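Predicted DNA-binding transcriptional regulator (Aliivibrio fischeri ES114, PDB 7DWN) probably acts as a tetrameric LysR-type transcriptional regulator that binds DNA at cis-regulatory sites and controls transcription. Local coordinates at residues G118-I123 with G281-S286; V213-I218 with I237-A242; P109-A114 with W285-N290; R27-T30 with R36-R39. One frame throughout, in Å; residues are numbered along the deposited sequence.

Overall arrangement
Four contacts are met along the chain. Contact 4 closes first, a short loop within the N-terminal helix-turn-helix region, and is complete before the others open. Contact 3 opens next on helix 101-114, and contact 1 opens just after it, in the loop before strand 123-128. Both close on helix 279-290, near the C terminus, and share Trp285 and Ser286. Their centres are about 8 Å apart, and Val284 of one touches Met111 of the other. Contact 2 is nested inside both long loops, with its centre about 39 Å from that of contact 1. It ties strands 215-221 and 238-241. Contact 4 lies farthest off, its centre about 68 Å from that of contact 2.

Contact 1. Residues G118-I123 with G281-S286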
loop_
_atom_site.group_PDB
_atom_site.type_symbol
_atom_site.label_atom_id
_atom_site.label_comp_id
_atom_site.label_asym_id
_atom_site.label_seq_id
_atom_site.Cartn_x
_atom_site.Cartn_y
_atom_site.Cartn_z
ATOM N N GLY A 118 -33.869 26.264 -17.377
ATOM C CA GLY A 118 -33.977 25.761 -16.027
ATOM C C GLY A 118 -32.872 26.413 -15.222
ATOM O O GLY A 118 -31.690 26.178 -15.485
ATOM N N ASP A 119 -33.235 27.256 -14.263
ATOM C CA ASP A 119 -32.256 28.140 -13.652
ATOM C C ASP A 119 -31.601 27.494 -12.435
ATOM O O ASP A 119 -32.153 26.580 -11.814
ATOM C CB ASP A 119 -32.897 29.477 -13.277
ATOM C CG ASP A 119 -33.231 30.319 -14.497
ATOM O OD1 ASP A 119 -32.724 30.016 -15.600
ATOM O OD2 ASP A 119 -33.991 31.297 -14.348
ATOM N N TYR A 120 -30.409 28.012 -12.107
ATOM C CA TYR A 120 -29.417 27.466 -11.180
ATOM C C TYR A 120 -28.569 26.436 -11.916
ATOM O O TYR A 120 -29.032 25.339 -12.243
ATOM C CB TYR A 120 -30.069 26.901 -9.909
ATOM C CG TYR A 120 -29.548 25.580 -9.371
ATOM C CD1 TYR A 120 -28.237 25.437 -8.936
ATOM C CD2 TYR A 120 -30.393 24.483 -9.248
ATOM C CE1 TYR A 120 -27.776 24.232 -8.433
ATOM C CE2 TYR A 120 -29.939 23.277 -8.741
ATOM C CZ TYR A 120 -28.629 23.158 -8.335
ATOM O OH TYR A 120 -28.161 21.968 -7.829
ATOM N N LYS A 121 -27.326 26.811 -12.200
ATOM C CA LYS A 121 -26.430 25.988 -12.987
ATOM C C LYS A 121 -25.474 25.265 -12.054
ATOM O O LYS A 121 -24.807 25.919 -11.232
ATOM C CB LYS A 121 -25.675 26.849 -13.995
ATOM C CG LYS A 121 -24.158 26.791 -13.959
ATOM C CD LYS A 121 -23.575 28.190 -14.062
ATOM C CE LYS A 121 -22.068 28.153 -13.992
ATOM N NZ LYS A 121 -21.504 27.182 -14.969
ATOM N N PRO A 122 -25.426 23.936 -12.078
ATOM C CA PRO A 122 -24.426 23.218 -11.285
ATOM C C PRO A 122 -23.041 23.399 -11.880
ATOM O O PRO A 122 -22.873 23.795 -13.034
ATOM C CB PRO A 122 -24.884 21.753 -11.368
ATOM C CG PRO A 122 -26.327 21.826 -11.753
ATOM C CD PRO A 122 -26.458 23.037 -12.623
ATOM N N ILE A 123 -22.040 23.114 -11.058
ATOM C CA ILE A 123 -20.642 23.315 -11.415
ATOM C C ILE A 123 -20.001 21.956 -11.658
ATOM O O ILE A 123 -20.119 21.050 -10.826
ATOM C CB ILE A 123 -19.887 24.088 -10.322
ATOM C CG1 ILE A 123 -20.586 25.418 -10.027
ATOM C CG2 ILE A 123 -18.470 24.328 -10.761
ATOM C CD1 ILE A 123 -20.608 26.367 -11.200
ATOM N N GLY A 281 -25.293 16.479 -7.994
ATOM C CA GLY A 281 -24.938 15.245 -8.673
ATOM C C GLY A 281 -26.137 14.568 -9.307
ATOM O O GLY A 281 -26.068 14.100 -10.447
ATOM N N GLU A 282 -27.257 14.516 -8.582
ATOM C CA GLU A 282 -28.466 13.936 -9.151
ATOM C C GLU A 282 -28.985 14.763 -10.318
ATOM O O GLU A 282 -29.508 14.197 -11.284
ATOM C CB GLU A 282 -29.542 13.787 -8.075
ATOM C CG GLU A 282 -29.163 12.847 -6.933
ATOM C CD GLU A 282 -29.094 11.382 -7.348
ATOM O OE1 GLU A 282 -29.463 11.058 -8.498
ATOM O OE2 GLU A 282 -28.673 10.550 -6.516
ATOM N N LYS A 283 -28.835 16.089 -10.268
ATOM C CA LYS A 283 -29.247 16.907 -11.407
ATOM C C LYS A 283 -28.400 16.600 -12.639
ATOM O O LYS A 283 -28.928 16.447 -13.749
ATOM C CB LYS A 283 -29.163 18.393 -11.059
ATOM C CG LYS A 283 -29.383 19.303 -12.262
ATOM C CD LYS A 283 -29.738 20.717 -11.847
ATOM C CE LYS A 283 -29.970 21.600 -13.063
ATOM N NZ LYS A 283 -31.076 21.090 -13.925
ATOM N N VAL A 284 -27.079 16.510 -12.463
ATOM C CA VAL A 284 -26.207 16.192 -13.591
ATOM C C VAL A 284 -26.534 14.809 -14.144
ATOM O O VAL A 284 -26.575 14.604 -15.365
ATOM C CB VAL A 284 -24.728 16.306 -13.182
ATOM C CG1 VAL A 284 -23.834 15.824 -14.310
ATOM C CG2 VAL A 284 -24.398 17.745 -12.824
ATOM N N TRP A 285 -26.790 13.844 -13.258
ATOM C CA TRP A 285 -27.137 12.501 -13.711
ATOM C C TRP A 285 -28.449 12.502 -14.485
ATOM O O TRP A 285 -28.569 11.832 -15.517
ATOM C CB TRP A 285 -27.219 11.551 -12.519
ATOM C CG TRP A 285 -27.596 10.152 -12.896
ATOM C CD1 TRP A 285 -28.846 9.605 -12.873
ATOM C CD2 TRP A 285 -26.715 9.122 -13.358
ATOM N NE1 TRP A 285 -28.797 8.297 -13.287
ATOM C CE2 TRP A 285 -27.500 7.977 -13.592
ATOM C CE3 TRP A 285 -25.338 9.056 -13.594
ATOM C CZ2 TRP A 285 -26.955 6.781 -14.051
ATOM C CZ3 TRP A 285 -24.799 7.867 -14.046
ATOM C CH2 TRP A 285 -25.605 6.746 -14.270
ATOM N N SER A 286 -29.445 13.249 -14.002
ATOM C CA SER A 286 -30.719 13.335 -14.707
ATOM C C SER A 286 -30.544 13.952 -16.087
ATOM O O SER A 286 -31.151 13.492 -17.062
ATOM C CB SER A 286 -31.718 14.146 -13.882
ATOM O OG SER A 286 -32.838 14.528 -14.662
#
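In the LysR-type substrate-binding domain, the loop between helix 101-114 and strand 123-128 lies against the C-terminal helix 279-290, where Pro122 and Tyr120 meet Lys283. The aliphatic part of the lysine does most of the touching. Its CG is anti to the backbone N (chi1 172°), and the chain runs out extended as far as CE, which carries it from the helix to the loop. There it crosses the proline ring at about a right angle. Pro122 CG sits 3.6 Å from Lys283 CD, and Pro122 CD is 3.8 Å from Lys283 CE. The last torsion bends the chain (chi4 60°) beyond these methylenes. Tyr120 comes from another direction. Its side chain and that of Lys283 slide past each other in opposite senses, with Tyr120 CE2 4.0 Å from Lys283 CD. The approach to the ring is oblique. The carbonyl of Tyr120 also comes near, its O lying 3.9 Å from Lys283 CE. Deeper in, Pro122 CB faces Val284 CG2 at 4.3 Å, a looser apolar touch. Phe115 packs on both Pro122 and Val284, and Val284 also reaches Ile145 of strand 145-149. On the far side of the helix, Glu282 forms a salt bridge with Arg272. Tyr120 is exposed and poorly ordered, whereas Pro122 and Val284 are buried. The join therefore grades from an apolar inner side to an exposed, poorly ordered outer one. Lys283 serves it through its methylenes, and the contact rests on van der Waals packing without a salt bridge between the two segments.

Contact 2. Residues V213-I218 with I237-A242; sequences VALTPI and IAWLPA
Leu215 reaches from strand 215-221 to Ile237 and to Trp239 of strand 238-241. Its CB leaves the backbone toward the other segment. CG lies anti to the carbonyl carbon, beside the backbone N (chi1 -54°), and from there the two methyls part. CD1 goes to the six-membered part of the Trp239 indole, 3.8 Å from Trp239 CZ3 and 3.9 Å from Trp239 CH2. The methyl meets the ring obliquely. CD2 turns to the isoleucine and lies 3.6 Å from Ile237 CD1; these two side chains cross at about a right angle. The same methyl is also 4.2 Å from Trp239 CH2. CD2 thus touches both partners, CD1 the indole. Val213 adds another, longer apolar touch at the end of the indole, with its CG2 4.2 Å from Trp239 CH2. The indole has further neighbours. Trp239 NE1 donates to Leu262 O, and the ring of Trp193 meets it with the planes at about 80°. Trp193 also lies against Leu215, and its strand, 191-195, pairs in parallel with 215-221. The contact joins strand 215-221, beside strand 191-195, to strand 238-241 in the substrate-binding domain. Its chemistry is wholly apolar across the segments: methyl groups and aromatic carbons meet across it, while the one polar atom of the buried indole is satisfied by a backbone carbonyl.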
loop_
_atom_site.group_PDB
_atom_site.type_symbol
_atom_site.label_atom_id
_atom_site.label_comp_id
_atom_site.label_asym_id
_atom_site.label_seq_id
_atom_site.Cartn_x
_atom_site.Cartn_y
_atom_site.Cartn_z
ATOM N N VAL A 213 -9.713 -6.573 -44.286
ATOM C CA VAL A 213 -9.025 -5.435 -44.883
ATOM C C VAL A 213 -7.520 -5.657 -44.810
ATOM O O VAL A 213 -7.019 -6.381 -43.943
ATOM C CB VAL A 213 -9.415 -4.112 -44.187
ATOM C CG1 VAL A 213 -10.857 -3.744 -44.505
ATOM C CG2 VAL A 213 -9.228 -4.239 -42.689
ATOM N N ALA A 214 -6.795 -5.027 -45.735
ATOM C CA ALA A 214 -5.338 -5.096 -45.786
ATOM C C ALA A 214 -4.786 -3.797 -45.209
ATOM O O ALA A 214 -4.825 -2.750 -45.861
ATOM C CB ALA A 214 -4.850 -5.327 -47.214
ATOM N N LEU A 215 -4.272 -3.867 -43.986
ATOM C CA LEU A 215 -3.788 -2.702 -43.261
ATOM C C LEU A 215 -2.322 -2.894 -42.899
ATOM O O LEU A 215 -1.899 -4.010 -42.580
ATOM C CB LEU A 215 -4.598 -2.474 -41.981
ATOM C CG LEU A 215 -6.116 -2.369 -42.118
ATOM C CD1 LEU A 215 -6.777 -2.391 -40.749
ATOM C CD2 LEU A 215 -6.486 -1.108 -42.876
ATOM N N THR A 216 -1.552 -1.813 -42.940
ATOM C CA THR A 216 -0.199 -1.826 -42.393
ATOM C C THR A 216 -0.091 -0.732 -41.339
ATOM O O THR A 216 -0.240 0.461 -41.667
ATOM C CB THR A 216 0.864 -1.643 -43.485
ATOM O OG1 THR A 216 2.110 -1.284 -42.883
ATOM C CG2 THR A 216 0.452 -0.583 -44.497
ATOM N N PRO A 217 0.117 -1.079 -40.068
ATOM C CA PRO A 217 0.098 -0.068 -39.000
ATOM C C PRO A 217 1.333 0.816 -39.071
ATOM O O PRO A 217 2.462 0.324 -39.035
ATOM C CB PRO A 217 0.080 -0.909 -37.713
ATOM C CG PRO A 217 -0.208 -2.320 -38.152
ATOM C CD PRO A 217 0.330 -2.435 -39.537
ATOM N N ILE A 218 1.119 2.126 -39.172
ATOM C CA ILE A 218 2.227 3.074 -39.198
ATOM C C ILE A 218 2.226 4.008 -38.003
ATOM O O ILE A 218 3.157 4.808 -37.856
ATOM C CB ILE A 218 2.246 3.890 -40.506
ATOM C CG1 ILE A 218 1.061 4.856 -40.543
ATOM C CG2 ILE A 218 2.246 2.959 -41.711
ATOM C CD1 ILE A 218 1.184 5.922 -41.601
ATOM N N ILE A 237 -5.430 6.000 -42.842
ATOM C CA ILE A 237 -6.848 5.822 -42.568
ATOM C C ILE A 237 -7.029 5.516 -41.092
ATOM O O ILE A 237 -6.106 5.063 -40.407
ATOM C CB ILE A 237 -7.475 4.703 -43.419
ATOM C CG1 ILE A 237 -6.872 3.347 -43.039
ATOM C CG2 ILE A 237 -7.262 4.987 -44.877
ATOM C CD1 ILE A 237 -7.852 2.206 -43.147
ATOM N N ALA A 238 -8.246 5.740 -40.600
ATOM C CA ALA A 238 -8.491 5.361 -39.215
ATOM C C ALA A 238 -9.980 5.159 -38.980
ATOM O O ALA A 238 -10.815 5.752 -39.662
ATOM C CB ALA A 238 -7.939 6.405 -38.237
ATOM N N TRP A 239 -10.297 4.310 -38.003
ATOM C CA TRP A 239 -11.668 4.128 -37.545
ATOM C C TRP A 239 -11.941 5.180 -36.479
ATOM O O TRP A 239 -11.477 5.065 -35.343
ATOM C CB TRP A 239 -11.887 2.716 -37.012
ATOM C CG TRP A 239 -12.234 1.729 -38.082
ATOM C CD1 TRP A 239 -13.480 1.281 -38.412
ATOM C CD2 TRP A 239 -11.323 1.075 -38.969
ATOM N NE1 TRP A 239 -13.400 0.382 -39.450
ATOM C CE2 TRP A 239 -12.086 0.239 -39.809
ATOM C CE3 TRP A 239 -9.936 1.115 -39.134
ATOM C CZ2 TRP A 239 -11.504 -0.548 -40.803
ATOM C CZ3 TRP A 239 -9.363 0.331 -40.115
ATOM C CH2 TRP A 239 -10.145 -0.489 -40.937
ATOM N N LEU A 240 -12.692 6.205 -36.845
ATOM C CA LEU A 240 -12.975 7.283 -35.920
ATOM C C LEU A 240 -14.442 7.272 -35.513
ATOM O O LEU A 240 -15.305 6.922 -36.326
ATOM C CB LEU A 240 -12.628 8.641 -36.542
ATOM C CG LEU A 240 -11.176 8.769 -37.004
ATOM C CD1 LEU A 240 -10.900 10.148 -37.582
ATOM C CD2 LEU A 240 -10.242 8.472 -35.846
ATOM N N PRO A 241 -14.750 7.616 -34.264
ATOM C CA PRO A 241 -16.155 7.723 -33.861
ATOM C C PRO A 241 -16.850 8.822 -34.648
ATOM O O PRO A 241 -16.286 9.890 -34.894
ATOM C CB PRO A 241 -16.076 8.053 -32.366
ATOM C CG PRO A 241 -14.716 8.635 -32.176
ATOM C CD PRO A 241 -13.834 7.912 -33.151
ATOM N N ALA A 242 -18.090 8.543 -35.049
ATOM C CA ALA A 242 -18.771 9.429 -35.984
ATOM C C ALA A 242 -19.070 10.791 -35.369
ATOM O O ALA A 242 -19.127 11.791 -36.092
ATOM C CB ALA A 242 -20.054 8.773 -36.485
#

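Contact 3. Residues P109-A114 with W285-N290; sequences PKMQQA and WSILCN
Met111 crosses both Ile287 and Leu288 obliquely, and different parts of its chain meet the two. Its CG lies 3.7 Å from Ile287 CG2. Farther out, the sulfur and the terminal methyl turn to Leu288. Met111 SD is 3.7 Å from Leu288 CG, and Met111 CE is 3.6 Å from Leu288 CD2. The bend at the last torsion (chi3 -46°) sets the methyl beside the leucine branch. The CB of Ile287 points toward the other helix. Its CG2 is anti to the backbone N and meets both Met111 and Ala114, with Ala114 CB 3.9 Å from Ile287 CG2. These residues join helix 101-114 to the C-terminal helix 279-290 in the periplasmic-binding-protein-like fold of the LysR-type substrate-binding domain. The short helical segments run at 118° to each other, and their axes approach to 10.5 Å. Leu288 continues inward onto Ile145 and Leu147 of strand 145-149, while Ile287 also touches Phe115. Near the end of the C-terminal helix, Asn290 ND2 donates to Ser286 O at 3.1 Å, nearly straight at 171°, with Ser286 O close to the amide plane of Asn290. Elsewhere on helix 101-114, Pro109 and Gln113 pack on Asn233 and Gln235 of the second subunit.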
loop_
_atom_site.group_PDB
_atom_site.type_symbol
_atom_site.label_atom_id
_atom_site.label_comp_id
_atom_site.label_asym_id
_atom_site.label_seq_id
_atom_site.Cartn_x
_atom_site.Cartn_y
_atom_site.Cartn_z
ATOM N N PRO A 109 -20.208 20.262 -23.324
ATOM C CA PRO A 109 -20.786 21.543 -23.779
ATOM C C PRO A 109 -22.307 21.529 -23.896
ATOM O O PRO A 109 -22.963 22.498 -23.482
ATOM C CB PRO A 109 -20.104 21.776 -25.138
ATOM C CG PRO A 109 -19.429 20.474 -25.494
ATOM C CD PRO A 109 -19.093 19.839 -24.188
ATOM N N LYS A 110 -22.889 20.457 -24.439
ATOM C CA LYS A 110 -24.344 20.370 -24.530
ATOM C C LYS A 110 -24.989 20.325 -23.145
ATOM O O LYS A 110 -26.000 20.995 -22.901
ATOM C CB LYS A 110 -24.733 19.144 -25.360
ATOM C CG LYS A 110 -24.106 19.129 -26.753
ATOM C CD LYS A 110 -24.438 17.856 -27.513
ATOM C CE LYS A 110 -23.918 16.633 -26.780
ATOM N NZ LYS A 110 -23.731 15.479 -27.697
ATOM N N MET A 111 -24.416 19.544 -22.226
ATOM C CA MET A 111 -24.863 19.545 -20.833
ATOM C C MET A 111 -24.789 20.941 -20.226
ATOM O O MET A 111 -25.699 21.373 -19.504
ATOM C CB MET A 111 -23.990 18.584 -20.028
ATOM C CG MET A 111 -24.715 17.584 -19.164
ATOM S SD MET A 111 -23.498 16.602 -18.267
ATOM C CE MET A 111 -22.352 16.210 -19.589
ATOM N N GLN A 112 -23.689 21.646 -20.492
ATOM C CA GLN A 112 -23.474 22.979 -19.948
ATOM C C GLN A 112 -24.543 23.938 -20.437
ATOM O O GLN A 112 -25.003 24.807 -19.688
ATOM C CB GLN A 112 -22.083 23.474 -20.349
ATOM C CG GLN A 112 -21.659 24.786 -19.717
ATOM C CD GLN A 112 -21.101 24.602 -18.321
ATOM O OE1 GLN A 112 -21.040 23.484 -17.809
ATOM N NE2 GLN A 112 -20.688 25.699 -17.700
ATOM N N GLN A 113 -24.950 23.797 -21.698
ATOM C CA GLN A 113 -26.052 24.617 -22.180
ATOM C C GLN A 113 -27.376 24.181 -21.560
ATOM O O GLN A 113 -28.241 25.018 -21.282
ATOM C CB GLN A 113 -26.130 24.579 -23.704
ATOM C CG GLN A 113 -27.188 25.514 -24.264
ATOM C CD GLN A 113 -27.142 26.893 -23.630
ATOM O OE1 GLN A 113 -26.072 27.481 -23.465
ATOM N NE2 GLN A 113 -28.308 27.414 -23.263
ATOM N N ALA A 114 -27.551 22.875 -21.331
ATOM C CA ALA A 114 -28.769 22.404 -20.675
ATOM C C ALA A 114 -28.904 22.984 -19.273
ATOM O O ALA A 114 -30.022 23.133 -18.765
ATOM C CB ALA A 114 -28.798 20.877 -20.616
ATOM N N TRP A 285 -26.790 13.844 -13.258
ATOM C CA TRP A 285 -27.137 12.501 -13.711
ATOM C C TRP A 285 -28.449 12.502 -14.485
ATOM O O TRP A 285 -28.569 11.832 -15.517
ATOM C CB TRP A 285 -27.219 11.551 -12.519
ATOM C CG TRP A 285 -27.596 10.152 -12.896
ATOM C CD1 TRP A 285 -28.846 9.605 -12.873
ATOM C CD2 TRP A 285 -26.715 9.122 -13.358
ATOM N NE1 TRP A 285 -28.797 8.297 -13.287
ATOM C CE2 TRP A 285 -27.500 7.977 -13.592
ATOM C CE3 TRP A 285 -25.338 9.056 -13.594
ATOM C CZ2 TRP A 285 -26.955 6.781 -14.051
ATOM C CZ3 TRP A 285 -24.799 7.867 -14.046
ATOM C CH2 TRP A 285 -25.605 6.746 -14.270
ATOM N N SER A 286 -29.445 13.249 -14.002
ATOM C CA SER A 286 -30.719 13.335 -14.707
ATOM C C SER A 286 -30.544 13.952 -16.087
ATOM O O SER A 286 -31.151 13.492 -17.062
ATOM C CB SER A 286 -31.718 14.146 -13.882
ATOM O OG SER A 286 -32.838 14.528 -14.662
ATOM N N ILE A 287 -29.719 14.995 -16.191
ATOM C CA ILE A 287 -29.507 15.629 -17.487
ATOM C C ILE A 287 -28.747 14.700 -18.428
ATOM O O ILE A 287 -28.997 14.691 -19.640
ATOM C CB ILE A 287 -28.798 16.981 -17.294
ATOM C CG1 ILE A 287 -29.735 17.937 -16.553
ATOM C CG2 ILE A 287 -28.376 17.575 -18.632
ATOM C CD1 ILE A 287 -29.071 19.170 -16.015
ATOM N N LEU A 288 -27.831 13.889 -17.892
ATOM C CA LEU A 288 -27.146 12.898 -18.716
ATOM C C LEU A 288 -28.109 11.827 -19.215
ATOM O O LEU A 288 -28.059 11.437 -20.388
ATOM C CB LEU A 288 -26.001 12.263 -17.928
ATOM C CG LEU A 288 -24.714 13.080 -17.863
ATOM C CD1 LEU A 288 -23.788 12.518 -16.802
ATOM C CD2 LEU A 288 -24.036 13.070 -19.223
ATOM N N CYS A 289 -28.988 11.335 -18.338
ATOM C CA CYS A 289 -29.984 10.352 -18.753
ATOM C C CYS A 289 -30.973 10.931 -19.754
ATOM O O CYS A 289 -31.636 10.169 -20.466
ATOM C CB CYS A 289 -30.739 9.810 -17.538
ATOM S SG CYS A 289 -29.718 8.921 -16.345
ATOM N N ASN A 290 -31.101 12.223 -19.848
ATOM C CA ASN A 290 -31.973 12.713 -20.830
ATOM C C ASN A 290 -31.336 13.075 -22.101
ATOM O O ASN A 290 -31.436 12.279 -22.985
ATOM C CB ASN A 290 -32.886 13.770 -20.325
ATOM C CG ASN A 290 -34.053 13.161 -19.627
ATOM O OD1 ASN A 290 -35.083 13.013 -20.180
ATOM N ND2 ASN A 290 -33.843 12.723 -18.454
#

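Contact 4. Residues R27-T30 with R36-R39; sequences RNVT and RRIR
Val29 and Arg27 both meet the side chain of Arg37, in two different ways. The apolar and better covered part is Val29 against the CD methylene and the guanidinium of Arg37. Val29 CG2 is 4.1 Å from Arg37 CD and lies over one face of the Arg37 guanidinium, 4.2 Å from Arg37 NH1. With chi1 at 68°, CG2 stands anti to the backbone N, which turns it to Arg37. Phe34 lies against Val29 as well. The other part is charged and lies at the partly exposed side. Arg27 and Arg37 cross at about a right angle, with their guanidinium planes 55° apart. Arg27 NH2 comes to the edge of the Arg37 group, 3.7 Å from Arg37 NH2. Both make salt bridges to Asp10 of helix 5-17, Arg27 NE to OD1 and Arg37 NE to OD2, which probably lets the like charges lie close. The contact lies at the protein surface. Asn28, with positive phi, is the C-prime residue of a Schellman motif that ends helix 20-26. The arrangement belongs to the helix-turn-helix of LysR-type regulators, where this turn leads into helix 31-45.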
loop_
_atom_site.group_PDB
_atom_site.type_symbol
_atom_site.label_atom_id
_atom_site.label_comp_id
_atom_site.label_asym_id
_atom_site.label_seq_id
_atom_site.Cartn_x
_atom_site.Cartn_y
_atom_site.Cartn_z
ATOM N N ARG A 27 8.079 31.249 14.117
ATOM C CA ARG A 27 6.633 31.093 14.161
ATOM C C ARG A 27 5.888 32.421 14.210
ATOM O O ARG A 27 4.667 32.422 14.396
ATOM C CB ARG A 27 6.235 30.228 15.359
ATOM C CG ARG A 27 6.633 28.768 15.223
ATOM C CD ARG A 27 5.881 28.112 14.079
ATOM N NE ARG A 27 4.451 28.019 14.357
ATOM C CZ ARG A 27 3.522 27.818 13.429
ATOM N NH1 ARG A 27 3.871 27.699 12.155
ATOM N NH2 ARG A 27 2.244 27.744 13.775
ATOM N N ASN A 28 6.593 33.543 14.046
ATOM C CA ASN A 28 5.980 34.874 14.062
ATOM C C ASN A 28 5.165 35.091 15.335
ATOM O O ASN A 28 4.062 35.641 15.308
ATOM C CB ASN A 28 5.117 35.096 12.819
ATOM C CG ASN A 28 5.906 34.977 11.531
ATOM O OD1 ASN A 28 7.037 35.453 11.437
ATOM N ND2 ASN A 28 5.313 34.334 10.531
ATOM N N VAL A 29 5.715 34.651 16.465
ATOM C CA VAL A 29 5.026 34.709 17.746
ATOM C C VAL A 29 6.006 35.196 18.806
ATOM O O VAL A 29 7.222 35.021 18.685
ATOM C CB VAL A 29 4.424 33.335 18.127
ATOM C CG1 VAL A 29 5.525 32.331 18.427
ATOM C CG2 VAL A 29 3.456 33.463 19.298
ATOM N N THR A 30 5.464 35.832 19.842
ATOM C CA THR A 30 6.278 36.314 20.948
ATOM C C THR A 30 6.919 35.145 21.689
ATOM O O THR A 30 6.426 34.014 21.661
ATOM C CB THR A 30 5.419 37.146 21.905
ATOM O OG1 THR A 30 4.474 37.915 21.151
ATOM C CG2 THR A 30 6.283 38.094 22.712
ATOM N N ARG A 36 4.269 29.590 26.220
ATOM C CA ARG A 36 2.942 29.255 26.724
ATOM C C ARG A 36 2.216 28.292 25.790
ATOM O O ARG A 36 1.496 27.401 26.252
ATOM C CB ARG A 36 2.123 30.530 26.931
ATOM C CG ARG A 36 0.750 30.294 27.535
ATOM C CD ARG A 36 0.851 29.644 28.907
ATOM N NE ARG A 36 -0.463 29.431 29.505
ATOM C CZ ARG A 36 -0.666 28.817 30.667
ATOM N NH1 ARG A 36 0.364 28.353 31.360
ATOM N NH2 ARG A 36 -1.898 28.668 31.133
ATOM N N ARG A 37 2.392 28.451 24.476
ATOM C CA ARG A 37 1.768 27.522 23.536
ATOM C C ARG A 37 2.327 26.114 23.703
ATOM O O ARG A 37 1.571 25.132 23.718
ATOM C CB ARG A 37 1.959 28.013 22.099
ATOM C CG ARG A 37 1.005 29.130 21.685
ATOM C CD ARG A 37 1.648 30.059 20.662
ATOM N NE ARG A 37 1.894 29.412 19.375
ATOM C CZ ARG A 37 1.319 29.776 18.232
ATOM N NH1 ARG A 37 0.465 30.790 18.207
ATOM N NH2 ARG A 37 1.607 29.132 17.109
ATOM N N ILE A 38 3.651 25.996 23.840
ATOM C CA ILE A 38 4.253 24.681 24.061
ATOM C C ILE A 38 3.772 24.090 25.382
ATOM O O ILE A 38 3.500 22.886 25.483
ATOM C CB ILE A 38 5.790 24.774 24.006
ATOM C CG1 ILE A 38 6.252 25.206 22.612
ATOM C CG2 ILE A 38 6.418 23.439 24.375
ATOM C CD1 ILE A 38 5.951 24.193 21.527
ATOM N N ARG A 39 3.645 24.932 26.413
ATOM C CA ARG A 39 3.175 24.452 27.708
ATOM C C ARG A 39 1.735 23.959 27.626
ATOM O O ARG A 39 1.378 22.952 28.248
ATOM C CB ARG A 39 3.305 25.563 28.750
ATOM C CG ARG A 39 2.988 25.139 30.174
ATOM C CD ARG A 39 3.957 24.076 30.660
ATOM N NE ARG A 39 3.701 23.704 32.048
ATOM C CZ ARG A 39 4.401 24.155 33.083
ATOM N NH1 ARG A 39 5.410 24.993 32.891
ATOM N NH2 ARG A 39 4.095 23.765 34.313
#